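Local coordinates for molybdopterin biosynthesis moeA protein (Pyrococcus horikoshii, PDB 1WU2) that probably takes part in molybdenum cofactor biosynthesis, handling molybdopterin on the way to metal insertion, at residues E245-T257 with K292-F304. Numbering follows the deposited sequence.
Sequences EKAKNECDIVLIT and KVFIMSGYPVSVF
Parallel strands 252-255 and 293-295 pair inside the mixed sheet of the probable molybdopterin-binding domain, an alpha/beta arrangement in which strand 184-190 flanks the first strand and helices 212-222 and 300-319 pack on one face. Their axes approach to 4.8 Å at an angle of 18°, and four backbone hydrogen bonds set the register: Ile253 N to Lys292 O, Phe294 N to Ile253 O, Leu255 N to Phe294 O and Met296 N to Leu255 O, the last 2.8 Å long. In all four the N-H points almost straight at its acceptor.

On the helix-covered face, Val254 CG1 meets the selenium of selenomethionine Met296, SE, at 3.5 Å, the two side chains crossing roughly at right angles. Ile253 O lies at the edge of the Phe294 ring, near its plane, while Phe294 CE2 lies 4.0 Å from Asp252 CB. The other face carries Ile253, Val293, Leu255 and Ile295. Leu255 CG sits between its own backbone N and carbonyl carbon (chi1 56°), which carries Leu255 CD2 against Val293 CG1 at 3.3 Å, tighter than usual carbon contact, and Leu255 CD1 against Ile295 CD1. Past the strands, Ile256 CD1 touches Val303 CG2 of helix 300-319, and Ile256 CG2 presses on Gly298 CA at 3.4 Å.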
loop_
_atom_site.group_PDB
_atom_site.type_symbol
_atom_site.label_atom_id
_atom_site.label_comp_id
_atom_site.label_asym_id
_atom_site.label_seq_id
_atom_site.Cartn_x
_atom_site.Cartn_y
_atom_site.Cartn_z
ATOM N N GLU A 245 -7.146 8.428 -31.591
ATOM C CA GLU A 245 -6.303 9.429 -30.927
ATOM C C GLU A 245 -5.688 8.899 -29.626
ATOM O O GLU A 245 -4.559 9.245 -29.286
ATOM C CB GLU A 245 -7.100 10.706 -30.628
ATOM C CG GLU A 245 -6.241 11.882 -30.167
ATOM C CD GLU A 245 -7.051 13.038 -29.603
ATOM O OE1 GLU A 245 -6.450 13.918 -28.948
ATOM O OE2 GLU A 245 -8.284 13.072 -29.811
ATOM N N LYS A 246 -6.436 8.059 -28.914
ATOM C CA LYS A 246 -6.006 7.521 -27.624
ATOM C C LYS A 246 -4.888 6.513 -27.800
ATOM O O LYS A 246 -3.919 6.532 -27.056
ATOM C CB LYS A 246 -7.168 6.846 -26.891
ATOM C CG LYS A 246 -8.134 7.813 -26.261
ATOM C CD LYS A 246 -8.795 8.689 -27.310
ATOM C CE LYS A 246 -10.142 9.231 -26.891
ATOM N NZ LYS A 246 -11.244 8.682 -27.734
ATOM N N ALA A 247 -5.040 5.635 -28.788
ATOM C CA ALA A 247 -4.067 4.584 -29.065
ATOM C C ALA A 247 -2.720 5.164 -29.502
ATOM O O ALA A 247 -1.668 4.597 -29.200
ATOM C CB ALA A 247 -4.609 3.634 -30.126
ATOM N N LYS A 248 -2.766 6.296 -30.205
ATOM C CA LYS A 248 -1.562 7.011 -30.622
ATOM C C LYS A 248 -0.897 7.694 -29.426
ATOM O O LYS A 248 0.300 7.531 -29.202
ATOM C CB LYS A 248 -1.899 8.063 -31.687
ATOM C CG LYS A 248 -2.482 7.508 -32.989
ATOM C CD LYS A 248 -1.618 6.404 -33.587
ATOM C CE LYS A 248 -1.870 6.222 -35.081
ATOM N NZ LYS A 248 -0.702 6.661 -35.900
ATOM N N ASN A 249 -1.687 8.444 -28.662
ATOM C CA ASN A 249 -1.191 9.208 -27.515
ATOM C C ASN A 249 -0.701 8.339 -26.352
ATOM O O ASN A 249 0.140 8.779 -25.569
ATOM C CB ASN A 249 -2.287 10.144 -26.984
ATOM C CG ASN A 249 -2.549 11.343 -27.890
ATOM O OD1 ASN A 249 -1.902 11.521 -28.924
ATOM N ND2 ASN A 249 -3.509 12.179 -27.495
ATOM N N GLU A 250 -1.222 7.116 -26.245
ATOM C CA GLU A 250 -1.017 6.282 -25.059
ATOM C C GLU A 250 -0.457 4.902 -25.352
ATOM O O GLU A 250 -0.471 4.429 -26.487
ATOM C CB GLU A 250 -2.336 6.096 -24.311
ATOM C CG GLU A 250 -2.606 7.150 -23.258
ATOM C CD GLU A 250 -3.719 8.087 -23.632
ATOM O OE1 GLU A 250 -3.702 9.230 -23.144
ATOM O OE2 GLU A 250 -4.609 7.693 -24.411
ATOM N N CYS A 251 0.014 4.263 -24.286
ATOM C CA CYS A 251 0.545 2.910 -24.345
ATOM C C CYS A 251 -0.613 1.912 -24.330
ATOM O O CYS A 251 -0.642 0.966 -25.118
ATOM C CB CYS A 251 1.491 2.662 -23.166
ATOM S SG CYS A 251 2.652 4.012 -22.823
ATOM N N ASP A 252 -1.554 2.121 -23.412
ATOM C CA ASP A 252 -2.821 1.389 -23.412
ATOM C C ASP A 252 -3.981 2.358 -23.198
ATOM O O ASP A 252 -3.775 3.507 -22.813
ATOM C CB ASP A 252 -2.809 0.235 -22.384
ATOM C CG ASP A 252 -3.271 0.656 -20.987
ATOM O OD1 ASP A 252 -4.365 1.238 -20.856
ATOM O OD2 ASP A 252 -2.621 0.413 -19.947
ATOM N N ILE A 253 -5.196 1.896 -23.474
ATOM C CA ILE A 253 -6.392 2.719 -23.310
ATOM C C ILE A 253 -7.556 1.888 -22.751
ATOM O O ILE A 253 -7.775 0.746 -23.139
ATOM C CB ILE A 253 -6.758 3.513 -24.638
ATOM C CG1 ILE A 253 -8.215 3.313 -25.065
ATOM C CG2 ILE A 253 -5.811 3.175 -25.797
ATOM C CD1 ILE A 253 -9.164 4.269 -24.397
ATOM N N VAL A 254 -8.280 2.497 -21.822
ATOM C CA VAL A 254 -9.404 1.891 -21.134
ATOM C C VAL A 254 -10.664 2.624 -21.579
ATOM O O VAL A 254 -10.686 3.847 -21.600
ATOM C CB VAL A 254 -9.221 2.044 -19.599
ATOM C CG1 VAL A 254 -10.552 2.021 -18.872
ATOM C CG2 VAL A 254 -8.281 0.968 -19.053
ATOM N N LEU A 255 -11.706 1.885 -21.947
ATOM C CA LEU A 255 -12.988 2.504 -22.287
ATOM C C LEU A 255 -14.183 1.790 -21.650
ATOM O O LEU A 255 -14.204 0.571 -21.527
ATOM C CB LEU A 255 -13.169 2.637 -23.805
ATOM C CG LEU A 255 -13.063 1.387 -24.677
ATOM C CD1 LEU A 255 -14.437 0.769 -24.924
ATOM C CD2 LEU A 255 -12.393 1.735 -25.998
ATOM N N ILE A 256 -15.180 2.593 -21.291
ATOM C CA ILE A 256 -16.360 2.176 -20.544
ATOM C C ILE A 256 -17.534 1.976 -21.503
ATOM O O ILE A 256 -17.546 2.553 -22.588
ATOM C CB ILE A 256 -16.699 3.295 -19.521
ATOM C CG1 ILE A 256 -15.569 3.459 -18.497
ATOM C CG2 ILE A 256 -18.028 3.047 -18.840
ATOM C CD1 ILE A 256 -15.199 2.197 -17.753
ATOM N N THR A 257 -18.515 1.163 -21.113
ATOM C CA THR A 257 -19.750 1.035 -21.892
ATOM C C THR A 257 -20.673 2.225 -21.623
ATOM O O THR A 257 -21.804 2.277 -22.112
ATOM C CB THR A 257 -20.476 -0.295 -21.591
ATOM O OG1 THR A 257 -21.495 -0.525 -22.574
ATOM C CG2 THR A 257 -21.251 -0.237 -20.281
ATOM N N LYS A 292 -4.220 -3.066 -27.469
ATOM C CA LYS A 292 -3.982 -2.207 -26.300
ATOM C C LYS A 292 -5.252 -1.560 -25.727
ATOM O O LYS A 292 -5.153 -0.658 -24.901
ATOM C CB LYS A 292 -2.944 -1.110 -26.611
ATOM C CG LYS A 292 -1.709 -1.576 -27.377
ATOM C CD LYS A 292 -1.029 -2.743 -26.686
ATOM C CE LYS A 292 0.380 -2.960 -27.216
ATOM N NZ LYS A 292 0.689 -4.399 -27.369
ATOM N N VAL A 293 -6.429 -2.026 -26.140
ATOM C CA VAL A 293 -7.695 -1.422 -25.725
ATOM C C VAL A 293 -8.483 -2.383 -24.832
ATOM O O VAL A 293 -8.777 -3.508 -25.222
ATOM C CB VAL A 293 -8.564 -1.023 -26.936
ATOM C CG1 VAL A 293 -9.796 -0.248 -26.483
ATOM C CG2 VAL A 293 -7.758 -0.192 -27.924
ATOM N N PHE A 294 -8.834 -1.909 -23.642
ATOM C CA PHE A 294 -9.548 -2.690 -22.641
ATOM C C PHE A 294 -11.013 -2.256 -22.634
ATOM O O PHE A 294 -11.319 -1.125 -22.260
ATOM C CB PHE A 294 -8.951 -2.435 -21.248
ATOM C CG PHE A 294 -7.540 -2.944 -21.073
ATOM C CD1 PHE A 294 -7.271 -3.983 -20.191
ATOM C CD2 PHE A 294 -6.482 -2.372 -21.762
ATOM C CE1 PHE A 294 -5.977 -4.451 -20.015
ATOM C CE2 PHE A 294 -5.187 -2.838 -21.593
ATOM C CZ PHE A 294 -4.933 -3.878 -20.717
ATOM N N ILE A 295 -11.912 -3.148 -23.046
ATOM C CA ILE A 295 -13.352 -2.872 -23.027
ATOM C C ILE A 295 -13.921 -3.208 -21.644
ATOM O O ILE A 295 -13.940 -4.369 -21.241
ATOM C CB ILE A 295 -14.120 -3.686 -24.118
ATOM C CG1 ILE A 295 -13.314 -3.842 -25.420
ATOM C CG2 ILE A 295 -15.466 -3.034 -24.414
ATOM C CD1 ILE A 295 -12.807 -2.548 -26.030
HETATM N N MSE A 296 -14.402 -2.189 -20.935
HETATM C CA MSE A 296 -14.870 -2.340 -19.556
HETATM C C MSE A 296 -16.398 -2.222 -19.475
HETATM O O MSE A 296 -17.060 -1.935 -20.476
HETATM C CB MSE A 296 -14.198 -1.315 -18.628
HETATM C CG MSE A 296 -12.806 -0.850 -19.065
HETATM SE SE MSE A 296 -11.395 -1.136 -17.733
HETATM C CE MSE A 296 -11.245 -3.006 -17.948
ATOM N N SER A 297 -16.941 -2.402 -18.271
ATOM C CA SER A 297 -18.361 -2.731 -18.085
ATOM C C SER A 297 -19.309 -1.582 -17.720
ATOM O O SER A 297 -20.529 -1.750 -17.800
ATOM C CB SER A 297 -18.495 -3.832 -17.028
ATOM O OG SER A 297 -19.568 -3.561 -16.144
ATOM N N GLY A 298 -18.779 -0.447 -17.273
ATOM C CA GLY A 298 -19.610 0.710 -16.969
ATOM C C GLY A 298 -20.196 0.809 -15.572
ATOM O O GLY A 298 -20.452 1.919 -15.102
ATOM N N TYR A 299 -20.420 -0.320 -14.909
ATOM C CA TYR A 299 -20.911 -0.300 -13.533
ATOM C C TYR A 299 -19.731 -0.435 -12.562
ATOM O O TYR A 299 -18.917 -1.340 -12.715
ATOM C CB TYR A 299 -21.971 -1.386 -13.325
ATOM C CG TYR A 299 -23.323 -0.966 -13.878
ATOM C CD1 TYR A 299 -23.984 -1.736 -14.835
ATOM C CD2 TYR A 299 -23.922 0.232 -13.471
ATOM C CE1 TYR A 299 -25.216 -1.333 -15.359
ATOM C CE2 TYR A 299 -25.145 0.639 -13.985
ATOM C CZ TYR A 299 -25.787 -0.144 -14.927
ATOM O OH TYR A 299 -26.998 0.269 -15.429
ATOM N N PRO A 300 -19.628 0.476 -11.590
ATOM C CA PRO A 300 -18.441 0.582 -10.727
ATOM C C PRO A 300 -17.920 -0.727 -10.135
ATOM O O PRO A 300 -16.718 -0.968 -10.190
ATOM C CB PRO A 300 -18.912 1.514 -9.606
ATOM C CG PRO A 300 -19.939 2.363 -10.234
ATOM C CD PRO A 300 -20.636 1.496 -11.239
ATOM N N VAL A 301 -18.800 -1.558 -9.590
ATOM C CA VAL A 301 -18.374 -2.822 -8.988
ATOM C C VAL A 301 -17.714 -3.712 -10.041
ATOM O O VAL A 301 -16.684 -4.332 -9.784
ATOM C CB VAL A 301 -19.552 -3.577 -8.328
ATOM C CG1 VAL A 301 -19.095 -4.935 -7.798
ATOM C CG2 VAL A 301 -20.163 -2.742 -7.202
ATOM N N SER A 302 -18.316 -3.759 -11.222
ATOM C CA SER A 302 -17.805 -4.557 -12.336
ATOM C C SER A 302 -16.495 -4.026 -12.946
ATOM O O SER A 302 -15.654 -4.810 -13.374
ATOM C CB SER A 302 -18.884 -4.668 -13.414
ATOM O OG SER A 302 -18.458 -5.477 -14.493
ATOM N N VAL A 303 -16.328 -2.706 -12.994
ATOM C CA VAL A 303 -15.082 -2.097 -13.470
ATOM C C VAL A 303 -13.927 -2.394 -12.513
ATOM O O VAL A 303 -12.798 -2.598 -12.951
ATOM C CB VAL A 303 -15.224 -0.558 -13.635
ATOM C CG1 VAL A 303 -13.860 0.114 -13.830
ATOM C CG2 VAL A 303 -16.133 -0.237 -14.794
ATOM N N PHE A 304 -14.219 -2.411 -11.215
ATOM C CA PHE A 304 -13.218 -2.648 -10.176
ATOM C C PHE A 304 -12.644 -4.057 -10.281
ATOM O O PHE A 304 -11.433 -4.245 -10.213
ATOM C CB PHE A 304 -13.845 -2.438 -8.796
ATOM C CG PHE A 304 -12.874 -2.556 -7.648
ATOM C CD1 PHE A 304 -12.118 -1.462 -7.244
ATOM C CD2 PHE A 304 -12.743 -3.752 -6.951
ATOM C CE1 PHE A 304 -11.234 -1.561 -6.179
ATOM C CE2 PHE A 304 -11.864 -3.860 -5.886
ATOM C CZ PHE A 304 -11.106 -2.763 -5.498
#